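PDB 7BVJ: UDP-N-acetylglucosamine 3-dehydrogenase from Acidithiobacillus ferrooxidans, which catalyses the NAD(+)-dependent oxidation of the glucosamine 3-position of UDP-N-acetylglucosamine to a ketone, a step in lipid A biosynthesis. Local coordinates for residues F17-S26 against D267-L277. Numbering follows the deposited sequence.
Sequences FHAQKYAAIS and DALAAEIEDFL
Lys21, on the first helix of the Rossmann domain, runs past Ile273 and Leu269 to Asp267, at the start of helix 268-282, and illustrates how one long side chain can serve both an apolar interface and its charged margin. Its CB lies 3.7 Å from Ile273 CD1, and its CG 3.9 Å from Leu269 CG. A bend at chi2 (-31°) then turns the chain toward the start of the partner helix, where CE lies against the Asp267 carboxylate, 3.1 Å from OD2, with Ala270 CB beside it, and NZ, turned by a second bend at chi4, makes a long salt bridge of 3.5 Å to the same OD2. Asp267 is also the N-cap, its OD1 accepting from Ala270 N.

Deeper in, Ile273 is a knob among His18, Lys21, Tyr22 and Ile25. Its CG2 makes a CH-pi contact over one face of the Tyr22 ring, 3.6 Å from CE1, as Leu269 CD1 does over His18. Tyr22 OH reaches the edge of Phe276, 3.3 Å from CE2, and hydrogen-bonds Ser65; an alanine here would probably leave Ile273 CG2 without its aromatic floor and Ser65 without that partner. With the axes crossing at -59° and no hydrogen bond between the segments, apolar contact joins them inside, and their one salt bridge lies toward solvent, at exposed Asp267.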
loop_
_atom_site.group_PDB
_atom_site.type_symbol
_atom_site.label_atom_id
_atom_site.label_comp_id
_atom_site.label_asym_id
_atom_site.label_seq_id
_atom_site.Cartn_x
_atom_site.Cartn_y
_atom_site.Cartn_z
ATOM N N PHE A 17 -15.171 -3.135 -0.388
ATOM C CA PHE A 17 -14.559 -3.453 -1.681
ATOM C C PHE A 17 -13.776 -4.759 -1.615
ATOM O O PHE A 17 -13.842 -5.579 -2.542
ATOM C CB PHE A 17 -13.644 -2.307 -2.138
ATOM C CG PHE A 17 -14.375 -1.029 -2.440
ATOM C CD1 PHE A 17 -14.081 0.129 -1.756
ATOM C CD2 PHE A 17 -15.375 -0.996 -3.394
ATOM C CE1 PHE A 17 -14.767 1.308 -2.022
ATOM C CE2 PHE A 17 -16.064 0.177 -3.666
ATOM C CZ PHE A 17 -15.763 1.328 -2.976
ATOM N N HIS A 18 -13.016 -4.960 -0.532
ATOM C CA HIS A 18 -12.366 -6.256 -0.334
ATOM C C HIS A 18 -13.382 -7.387 -0.427
ATOM O O HIS A 18 -13.139 -8.416 -1.082
ATOM C CB HIS A 18 -11.679 -6.328 1.022
ATOM C CG HIS A 18 -10.323 -5.705 1.073
ATOM N ND1 HIS A 18 -9.182 -6.436 1.314
ATOM C CD2 HIS A 18 -9.935 -4.412 1.011
ATOM C CE1 HIS A 18 -8.147 -5.625 1.378
ATOM N NE2 HIS A 18 -8.577 -4.391 1.191
ATOM N N ALA A 19 -14.523 -7.212 0.250
ATOM C CA ALA A 19 -15.550 -8.253 0.282
ATOM C C ALA A 19 -16.126 -8.519 -1.109
ATOM O O ALA A 19 -16.360 -9.682 -1.482
ATOM C CB ALA A 19 -16.661 -7.864 1.263
ATOM N N GLN A 20 -16.357 -7.456 -1.891
ATOM C CA GLN A 20 -16.838 -7.634 -3.263
ATOM C C GLN A 20 -15.862 -8.474 -4.077
ATOM O O GLN A 20 -16.273 -9.390 -4.809
ATOM C CB GLN A 20 -17.061 -6.280 -3.947
ATOM C CG GLN A 20 -18.122 -5.388 -3.298
ATOM C CD GLN A 20 -18.313 -4.053 -4.006
ATOM O OE1 GLN A 20 -17.507 -3.658 -4.857
ATOM N NE2 GLN A 20 -19.389 -3.353 -3.662
ATOM N N LYS A 21 -14.560 -8.184 -3.954
ATOM C CA LYS A 21 -13.567 -8.953 -4.713
ATOM C C LYS A 21 -13.591 -10.423 -4.310
ATOM O O LYS A 21 -13.626 -11.326 -5.168
ATOM C CB LYS A 21 -12.157 -8.372 -4.516
ATOM C CG LYS A 21 -11.994 -6.896 -4.833
ATOM C CD LYS A 21 -12.948 -6.444 -5.932
ATOM C CE LYS A 21 -12.374 -5.300 -6.732
ATOM N NZ LYS A 21 -12.907 -3.991 -6.296
ATOM N N TYR A 22 -13.560 -10.688 -2.999
ATOM C CA TYR A 22 -13.544 -12.078 -2.554
ATOM C C TYR A 22 -14.777 -12.818 -3.043
ATOM O O TYR A 22 -14.691 -13.992 -3.425
ATOM C CB TYR A 22 -13.456 -12.166 -1.037
ATOM C CG TYR A 22 -12.078 -11.944 -0.431
ATOM C CD1 TYR A 22 -11.060 -12.877 -0.595
ATOM C CD2 TYR A 22 -11.826 -10.833 0.360
ATOM C CE1 TYR A 22 -9.820 -12.693 -0.009
ATOM C CE2 TYR A 22 -10.587 -10.632 0.937
ATOM C CZ TYR A 22 -9.589 -11.566 0.752
ATOM O OH TYR A 22 -8.355 -11.365 1.322
ATOM N N ALA A 23 -15.933 -12.151 -3.041
ATOM C CA ALA A 23 -17.149 -12.799 -3.525
ATOM C C ALA A 23 -17.049 -13.131 -5.006
ATOM O O ALA A 23 -17.604 -14.146 -5.455
ATOM C CB ALA A 23 -18.365 -11.910 -3.271
ATOM N N ALA A 24 -16.346 -12.295 -5.776
ATOM C CA ALA A 24 -16.212 -12.595 -7.196
ATOM C C ALA A 24 -15.213 -13.719 -7.484
ATOM O O ALA A 24 -15.382 -14.444 -8.470
ATOM C CB ALA A 24 -15.808 -11.337 -7.968
ATOM N N ILE A 25 -14.165 -13.894 -6.679
ATOM C CA ILE A 25 -13.091 -14.799 -7.083
ATOM C C ILE A 25 -12.876 -15.979 -6.143
ATOM O O ILE A 25 -11.920 -16.738 -6.339
ATOM C CB ILE A 25 -11.767 -14.036 -7.263
ATOM C CG1 ILE A 25 -11.189 -13.683 -5.893
ATOM C CG2 ILE A 25 -11.984 -12.818 -8.135
ATOM C CD1 ILE A 25 -9.938 -12.886 -6.005
ATOM N N SER A 26 -13.711 -16.161 -5.130
ATOM C CA SER A 26 -13.506 -17.225 -4.146
ATOM C C SER A 26 -14.853 -17.532 -3.513
ATOM O O SER A 26 -15.892 -17.051 -3.975
ATOM C CB SER A 26 -12.459 -16.830 -3.093
ATOM O OG SER A 26 -12.924 -15.773 -2.237
ATOM N N ASP A 267 -8.191 -3.796 -12.319
ATOM C CA ASP A 267 -8.632 -3.693 -10.931
ATOM C C ASP A 267 -7.459 -4.001 -10.006
ATOM O O ASP A 267 -7.015 -5.145 -9.922
ATOM C CB ASP A 267 -9.788 -4.663 -10.697
ATOM C CG ASP A 267 -10.647 -4.279 -9.505
ATOM O OD1 ASP A 267 -10.108 -3.835 -8.458
ATOM O OD2 ASP A 267 -11.879 -4.430 -9.625
ATOM N N ALA A 268 -6.944 -2.987 -9.313
ATOM C CA ALA A 268 -5.759 -3.202 -8.485
ATOM C C ALA A 268 -6.074 -4.064 -7.264
ATOM O O ALA A 268 -5.299 -4.961 -6.905
ATOM C CB ALA A 268 -5.170 -1.853 -8.064
ATOM N N LEU A 269 -7.202 -3.814 -6.610
ATOM C CA LEU A 269 -7.508 -4.551 -5.391
ATOM C C LEU A 269 -7.868 -6.004 -5.701
ATOM O O LEU A 269 -7.474 -6.922 -4.966
ATOM C CB LEU A 269 -8.630 -3.829 -4.633
ATOM C CG LEU A 269 -9.185 -4.560 -3.407
ATOM C CD1 LEU A 269 -8.109 -4.669 -2.349
ATOM C CD2 LEU A 269 -10.431 -3.879 -2.869
ATOM N N ALA A 270 -8.606 -6.239 -6.789
ATOM C CA ALA A 270 -8.800 -7.608 -7.268
ATOM C C ALA A 270 -7.466 -8.297 -7.547
ATOM O O ALA A 270 -7.290 -9.474 -7.223
ATOM C CB ALA A 270 -9.670 -7.618 -8.530
ATOM N N ALA A 271 -6.526 -7.585 -8.177
ATOM C CA ALA A 271 -5.212 -8.161 -8.469
ATOM C C ALA A 271 -4.489 -8.549 -7.186
ATOM O O ALA A 271 -3.913 -9.637 -7.077
ATOM C CB ALA A 271 -4.374 -7.148 -9.266
ATOM N N GLU A 272 -4.510 -7.655 -6.205
ATOM C CA GLU A 272 -3.830 -7.889 -4.938
ATOM C C GLU A 272 -4.469 -9.064 -4.185
ATOM O O GLU A 272 -3.774 -9.904 -3.593
ATOM C CB GLU A 272 -3.863 -6.563 -4.158
ATOM C CG GLU A 272 -3.525 -6.532 -2.696
ATOM C CD GLU A 272 -3.438 -5.080 -2.153
ATOM O OE1 GLU A 272 -2.328 -4.535 -1.955
ATOM O OE2 GLU A 272 -4.496 -4.463 -1.948
ATOM N N ILE A 273 -5.790 -9.195 -4.269
ATOM C CA ILE A 273 -6.435 -10.281 -3.544
ATOM C C ILE A 273 -6.191 -11.608 -4.249
ATOM O O ILE A 273 -5.914 -12.632 -3.600
ATOM C CB ILE A 273 -7.931 -9.969 -3.351
ATOM C CG1 ILE A 273 -8.071 -8.979 -2.190
ATOM C CG2 ILE A 273 -8.735 -11.253 -3.069
ATOM C CD1 ILE A 273 -9.470 -8.411 -2.005
ATOM N N GLU A 274 -6.252 -11.617 -5.585
ATOM C CA GLU A 274 -5.922 -12.850 -6.295
ATOM C C GLU A 274 -4.492 -13.275 -6.007
ATOM O O GLU A 274 -4.214 -14.468 -5.838
ATOM C CB GLU A 274 -6.132 -12.716 -7.803
ATOM C CG GLU A 274 -5.867 -14.054 -8.503
ATOM C CD GLU A 274 -6.019 -14.014 -10.008
ATOM O OE1 GLU A 274 -6.842 -13.225 -10.511
ATOM O OE2 GLU A 274 -5.309 -14.785 -10.687
ATOM N N ASP A 275 -3.575 -12.312 -5.919
ATOM C CA ASP A 275 -2.195 -12.656 -5.602
ATOM C C ASP A 275 -2.087 -13.283 -4.208
ATOM O O ASP A 275 -1.415 -14.305 -4.028
ATOM C CB ASP A 275 -1.324 -11.412 -5.738
ATOM C CG ASP A 275 0.127 -11.696 -5.495
ATOM O OD1 ASP A 275 0.499 -11.799 -4.311
ATOM O OD2 ASP A 275 0.904 -11.815 -6.475
ATOM N N PHE A 276 -2.748 -12.679 -3.212
ATOM C CA PHE A 276 -2.766 -13.229 -1.850
ATOM C C PHE A 276 -3.264 -14.682 -1.844
ATOM O O PHE A 276 -2.636 -15.584 -1.250
ATOM C CB PHE A 276 -3.629 -12.287 -0.976
ATOM C CG PHE A 276 -4.019 -12.822 0.396
ATOM C CD1 PHE A 276 -3.067 -13.281 1.300
ATOM C CD2 PHE A 276 -5.348 -12.787 0.800
ATOM C CE1 PHE A 276 -3.446 -13.736 2.576
ATOM C CE2 PHE A 276 -5.741 -13.255 2.060
ATOM C CZ PHE A 276 -4.781 -13.727 2.955
ATOM N N LEU A 277 -4.373 -14.937 -2.538
ATOM C CA LEU A 277 -4.952 -16.283 -2.518
ATOM C C LEU A 277 -4.091 -17.282 -3.310
ATOM O O LEU A 277 -3.964 -18.456 -2.923
ATOM C CB LEU A 277 -6.385 -16.238 -3.053
ATOM C CG LEU A 277 -7.406 -15.401 -2.266
ATOM C CD1 LEU A 277 -8.803 -15.486 -2.894
ATOM C CD2 LEU A 277 -7.438 -15.833 -0.809
#